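Putative extracellular solute-binding protein (Bordetella bronchiseptica, PDB 4P56) probably captures mandelate in the periplasm and delivers it to a TRAP-type membrane transporter for uptake. Local coordinates at residues Ile161-Gly173 and Val183-Ser195. Sequence-based numbering, arbitrary orientation.
With RMN ((R)-mandelic acid), chain D.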
loop_
_atom_site.group_PDB
_atom_site.type_symbol
_atom_site.label_atom_id
_atom_site.label_comp_id
_atom_site.label_asym_id
_atom_site.label_seq_id
_atom_site.Cartn_x
_atom_site.Cartn_y
_atom_site.Cartn_z
ATOM N N ILE A 161 22.928 -10.292 3.996
ATOM C CA ILE A 161 22.199 -9.504 5.007
ATOM C C ILE A 161 23.022 -8.275 5.424
ATOM O O ILE A 161 22.478 -7.187 5.634
ATOM C CB ILE A 161 21.795 -10.382 6.232
ATOM C CG1 ILE A 161 20.935 -9.597 7.247
ATOM C CG2 ILE A 161 23.018 -10.919 6.935
ATOM C CD1 ILE A 161 19.527 -9.370 6.814
ATOM N N GLY A 162 24.337 -8.448 5.502
ATOM C CA GLY A 162 25.217 -7.382 5.924
ATOM C C GLY A 162 25.207 -6.175 4.995
ATOM O O GLY A 162 25.556 -5.082 5.426
ATOM N N ASP A 163 24.791 -6.361 3.747
ATOM C CA ASP A 163 24.762 -5.266 2.771
ATOM C C ASP A 163 23.744 -4.170 3.130
ATOM O O ASP A 163 23.875 -3.030 2.680
ATOM C CB ASP A 163 24.471 -5.788 1.349
ATOM C CG ASP A 163 25.608 -6.631 0.775
ATOM O OD1 ASP A 163 26.778 -6.464 1.195
ATOM O OD2 ASP A 163 25.333 -7.450 -0.128
ATOM N N PHE A 164 22.736 -4.498 3.941
ATOM C CA PHE A 164 21.779 -3.480 4.380
ATOM C C PHE A 164 22.360 -2.536 5.416
ATOM O O PHE A 164 21.799 -1.446 5.658
ATOM C CB PHE A 164 20.556 -4.115 5.042
ATOM C CG PHE A 164 19.555 -4.718 4.085
ATOM C CD1 PHE A 164 18.784 -3.924 3.267
ATOM C CD2 PHE A 164 19.320 -6.090 4.088
ATOM C CE1 PHE A 164 17.822 -4.505 2.408
ATOM C CE2 PHE A 164 18.380 -6.654 3.243
ATOM C CZ PHE A 164 17.630 -5.858 2.416
ATOM N N GLN A 165 23.429 -2.950 6.094
ATOM C CA GLN A 165 23.857 -2.207 7.273
ATOM C C GLN A 165 24.242 -0.784 6.891
ATOM O O GLN A 165 25.103 -0.570 6.049
ATOM C CB GLN A 165 25.012 -2.904 8.013
ATOM C CG GLN A 165 25.212 -2.346 9.450
ATOM C CD GLN A 165 24.046 -2.684 10.405
ATOM O OE1 GLN A 165 23.661 -3.851 10.536
ATOM N NE2 GLN A 165 23.477 -1.657 11.059
ATOM N N GLY A 166 23.583 0.189 7.510
ATOM C CA GLY A 166 23.918 1.579 7.289
ATOM C C GLY A 166 23.273 2.254 6.087
ATOM O O GLY A 166 23.364 3.477 5.976
ATOM N N LEU A 167 22.629 1.509 5.185
ATOM C CA LEU A 167 21.966 2.152 4.053
ATOM C C LEU A 167 20.818 3.022 4.527
ATOM O O LEU A 167 19.963 2.589 5.318
ATOM C CB LEU A 167 21.404 1.145 3.067
ATOM C CG LEU A 167 22.359 0.130 2.464
ATOM C CD1 LEU A 167 21.596 -0.751 1.473
ATOM C CD2 LEU A 167 23.523 0.853 1.790
ATOM N N LYS A 168 20.777 4.234 3.993
ATOM C CA LYS A 168 19.685 5.149 4.250
ATOM C C LYS A 168 18.617 4.878 3.207
ATOM O O LYS A 168 18.793 5.144 2.001
ATOM C CB LYS A 168 20.178 6.594 4.214
ATOM C CG LYS A 168 21.263 6.890 5.211
ATOM C CD LYS A 168 21.669 8.363 5.200
ATOM C CE LYS A 168 22.848 8.645 6.144
ATOM N NZ LYS A 168 24.057 7.901 5.709
ATOM N N ILE A 169 17.518 4.301 3.668
ATOM C CA ILE A 169 16.480 3.811 2.775
ATOM C C ILE A 169 15.172 4.557 2.955
ATOM O O ILE A 169 14.575 4.549 4.044
ATOM C CB ILE A 169 16.185 2.321 3.042
ATOM C CG1 ILE A 169 17.444 1.461 2.840
ATOM C CG2 ILE A 169 15.100 1.836 2.092
ATOM C CD1 ILE A 169 18.013 1.514 1.404
ATOM N N ARG A 170 14.718 5.203 1.888
ATOM C CA ARG A 170 13.413 5.836 1.907
ATOM C C ARG A 170 12.346 4.759 2.045
ATOM O O ARG A 170 12.208 3.887 1.185
ATOM C CB ARG A 170 13.202 6.604 0.594
ATOM C CG ARG A 170 12.121 7.679 0.617
ATOM C CD ARG A 170 10.678 7.220 0.898
ATOM N NE ARG A 170 10.283 5.977 0.258
ATOM C CZ ARG A 170 9.028 5.518 0.177
ATOM N NH1 ARG A 170 7.990 6.225 0.619
ATOM N NH2 ARG A 170 8.807 4.341 -0.385
ATOM N N VAL A 171 11.576 4.822 3.123
ATOM C CA VAL A 171 10.434 3.952 3.295
ATOM C C VAL A 171 9.161 4.756 3.553
ATOM O O VAL A 171 9.219 5.886 4.015
ATOM C CB VAL A 171 10.669 2.990 4.484
ATOM C CG1 VAL A 171 11.889 2.107 4.217
ATOM C CG2 VAL A 171 10.884 3.781 5.766
ATOM N N GLY A 172 7.998 4.185 3.251
ATOM C CA GLY A 172 6.758 4.871 3.548
ATOM C C GLY A 172 6.555 5.072 5.045
ATOM O O GLY A 172 6.087 6.117 5.513
ATOM N N GLY A 173 6.947 4.059 5.805
ATOM C CA GLY A 173 6.665 3.980 7.221
ATOM C C GLY A 173 6.203 2.560 7.491
ATOM O O GLY A 173 6.456 1.664 6.681
ATOM N N VAL A 183 16.611 -5.230 9.473
ATOM C CA VAL A 183 17.736 -5.722 8.691
ATOM C C VAL A 183 18.974 -4.827 8.841
ATOM O O VAL A 183 20.004 -5.093 8.237
ATOM C CB VAL A 183 17.384 -5.922 7.192
ATOM C CG1 VAL A 183 16.317 -6.975 7.017
ATOM C CG2 VAL A 183 16.968 -4.607 6.543
ATOM N N GLY A 184 18.872 -3.770 9.649
ATOM C CA GLY A 184 20.035 -2.969 9.994
ATOM C C GLY A 184 20.213 -1.737 9.129
ATOM O O GLY A 184 21.244 -1.049 9.232
ATOM N N ALA A 185 19.236 -1.444 8.269
ATOM C CA ALA A 185 19.300 -0.206 7.472
ATOM C C ALA A 185 18.784 0.980 8.308
ATOM O O ALA A 185 18.298 0.793 9.426
ATOM C CB ALA A 185 18.496 -0.345 6.169
ATOM N N SER A 186 18.892 2.198 7.779
ATOM C CA SER A 186 18.409 3.394 8.501
ATOM C C SER A 186 17.220 3.929 7.748
ATOM O O SER A 186 17.368 4.573 6.713
ATOM C CB SER A 186 19.488 4.473 8.597
ATOM O OG SER A 186 20.699 3.914 9.052
ATOM N N PRO A 187 16.023 3.618 8.238
ATOM C CA PRO A 187 14.879 4.078 7.466
ATOM C C PRO A 187 14.743 5.582 7.483
ATOM O O PRO A 187 14.960 6.235 8.505
ATOM C CB PRO A 187 13.670 3.404 8.152
ATOM C CG PRO A 187 14.135 2.896 9.440
ATOM C CD PRO A 187 15.649 2.809 9.411
ATOM N N ILE A 188 14.415 6.114 6.316
ATOM C CA ILE A 188 13.959 7.479 6.157
ATOM C C ILE A 188 12.480 7.437 5.785
ATOM O O ILE A 188 12.117 7.222 4.610
ATOM C CB ILE A 188 14.745 8.215 5.059
ATOM C CG1 ILE A 188 16.241 8.246 5.406
ATOM C CG2 ILE A 188 14.203 9.625 4.881
ATOM C CD1 ILE A 188 17.067 8.871 4.264
ATOM N N ALA A 189 11.609 7.610 6.787
ATOM C CA ALA A 189 10.152 7.538 6.561
ATOM C C ALA A 189 9.625 8.843 6.022
ATOM O O ALA A 189 9.496 9.820 6.763
ATOM C CB ALA A 189 9.418 7.141 7.877
ATOM N N LYS A 190 9.318 8.852 4.724
ATOM C CA LYS A 190 8.720 9.999 4.052
ATOM C C LYS A 190 7.753 9.479 2.979
ATOM O O LYS A 190 7.917 8.370 2.458
ATOM C CB LYS A 190 9.786 10.889 3.403
ATOM C CG LYS A 190 10.798 11.496 4.370
ATOM C CD LYS A 190 10.155 12.558 5.242
ATOM C CE LYS A 190 11.181 13.385 5.991
ATOM N NZ LYS A 190 10.530 14.080 7.130
ATOM N N PRO A 191 6.738 10.285 2.630
ATOM C CA PRO A 191 5.765 9.840 1.635
ATOM C C PRO A 191 6.420 9.593 0.283
ATOM O O PRO A 191 7.439 10.204 -0.017
ATOM C CB PRO A 191 4.792 11.017 1.540
ATOM C CG PRO A 191 4.961 11.762 2.788
ATOM C CD PRO A 191 6.364 11.570 3.244
ATOM N N ALA A 192 5.805 8.728 -0.514
ATOM C CA ALA A 192 6.345 8.311 -1.812
ATOM C C ALA A 192 6.834 9.451 -2.720
ATOM O O ALA A 192 7.922 9.354 -3.275
ATOM C CB ALA A 192 5.325 7.488 -2.535
ATOM N N PRO A 193 6.055 10.521 -2.872
ATOM C CA PRO A 193 6.532 11.558 -3.803
ATOM C C PRO A 193 7.864 12.200 -3.415
ATOM O O PRO A 193 8.438 12.901 -4.248
ATOM C CB PRO A 193 5.432 12.619 -3.742
ATOM C CG PRO A 193 4.214 11.882 -3.280
ATOM C CD PRO A 193 4.742 10.851 -2.315
ATOM N N GLU A 194 8.343 11.997 -2.189
ATOM C CA GLU A 194 9.629 12.557 -1.819
ATOM C C GLU A 194 10.819 11.721 -2.315
ATOM O O GLU A 194 11.972 12.130 -2.154
ATOM C CB GLU A 194 9.741 12.775 -0.306
ATOM C CG GLU A 194 8.776 13.815 0.235
ATOM C CD GLU A 194 9.118 14.290 1.634
ATOM O OE1 GLU A 194 10.315 14.457 1.951
ATOM O OE2 GLU A 194 8.170 14.504 2.420
ATOM N N SER A 195 10.547 10.556 -2.898
ATOM C CA SER A 195 11.604 9.595 -3.193
ATOM C C SER A 195 12.598 10.130 -4.249
ATOM O O SER A 195 13.807 9.956 -4.128
ATOM C CB SER A 195 10.988 8.232 -3.599
ATOM O OG SER A 195 10.258 8.318 -4.825
HETATM C C1 RMN D . 3.539 3.842 -1.673
HETATM C C2 RMN D . 2.646 4.838 -2.041
HETATM C C3 RMN D . 2.371 5.080 -3.375
HETATM C C4 RMN D . 3.015 4.356 -4.363
HETATM C C5 RMN D . 3.922 3.363 -4.001
HETATM C C6 RMN D . 4.172 3.113 -2.661
HETATM C C7 RMN D . 3.849 3.594 -0.222
HETATM C C10 RMN D . 5.215 4.137 0.076
HETATM O O8 RMN D . 3.903 2.256 0.095
HETATM O O11 RMN D . 6.269 3.426 -0.059
HETATM O O12 RMN D . 5.330 5.353 0.414
HETATM O O HOH W 1 22.652 -5.863 8.012
#
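Arg-170 reaches past the end of strand 186-189, where its NH1 donates to the backbone O of Lys-190 (2.8 Å) and, almost straight at 174°, to O12 of the bound (R)-mandelate. NH2 takes the other carboxylate oxygen, O11, at 2.7 Å, so the guanidinium and carboxylate meet edge to edge in a bidentate pair. Bends at chi2 and chi3 bring the guanidinium toward 183-195, to the Lys-190 carbonyl. That carbonyl lies close to the guanidinium plane and helps fix its rotation; Gly-172 N sits over one face, and Phe-209 adds a cation-pi contact. Ala-192 CB packs against the ligand, and Tyr-94 and Asp-236 also hydrogen-bond to the ligand.

Behind the pocket, strands 168-171 and 186-189 run parallel. Ile-169 gives its N-H to Ser-186 O and receives that of Ile-188, and the ladder continues through Val-171. On the face covered by helix 174-182, Val-171 CG2 lies beside Pro-187 CB (3.7 Å), both side chains pointing the same way.

At the far end, Val-183 lays CG2 over the face of the Phe-164 ring, 3.7 Å from its centroid, a CH-pi contact. Ile-161 CG1 lies opposite its backbone N (chi1 -176°), and from it CD1 reaches Val-183 CG1 (4.0 Å); helix 297-307 packs on both residues. Gly-184 ends the helix in a Schellman motif, its O accepting from Gly-166 N (3.2 Å).

The paired strands and the intervening helix 174-182 form a beta-alpha-beta crossover at the edge of a mixed sheet, supplying the carboxylate-binding arginine characteristic of TRAP solute-binding proteins.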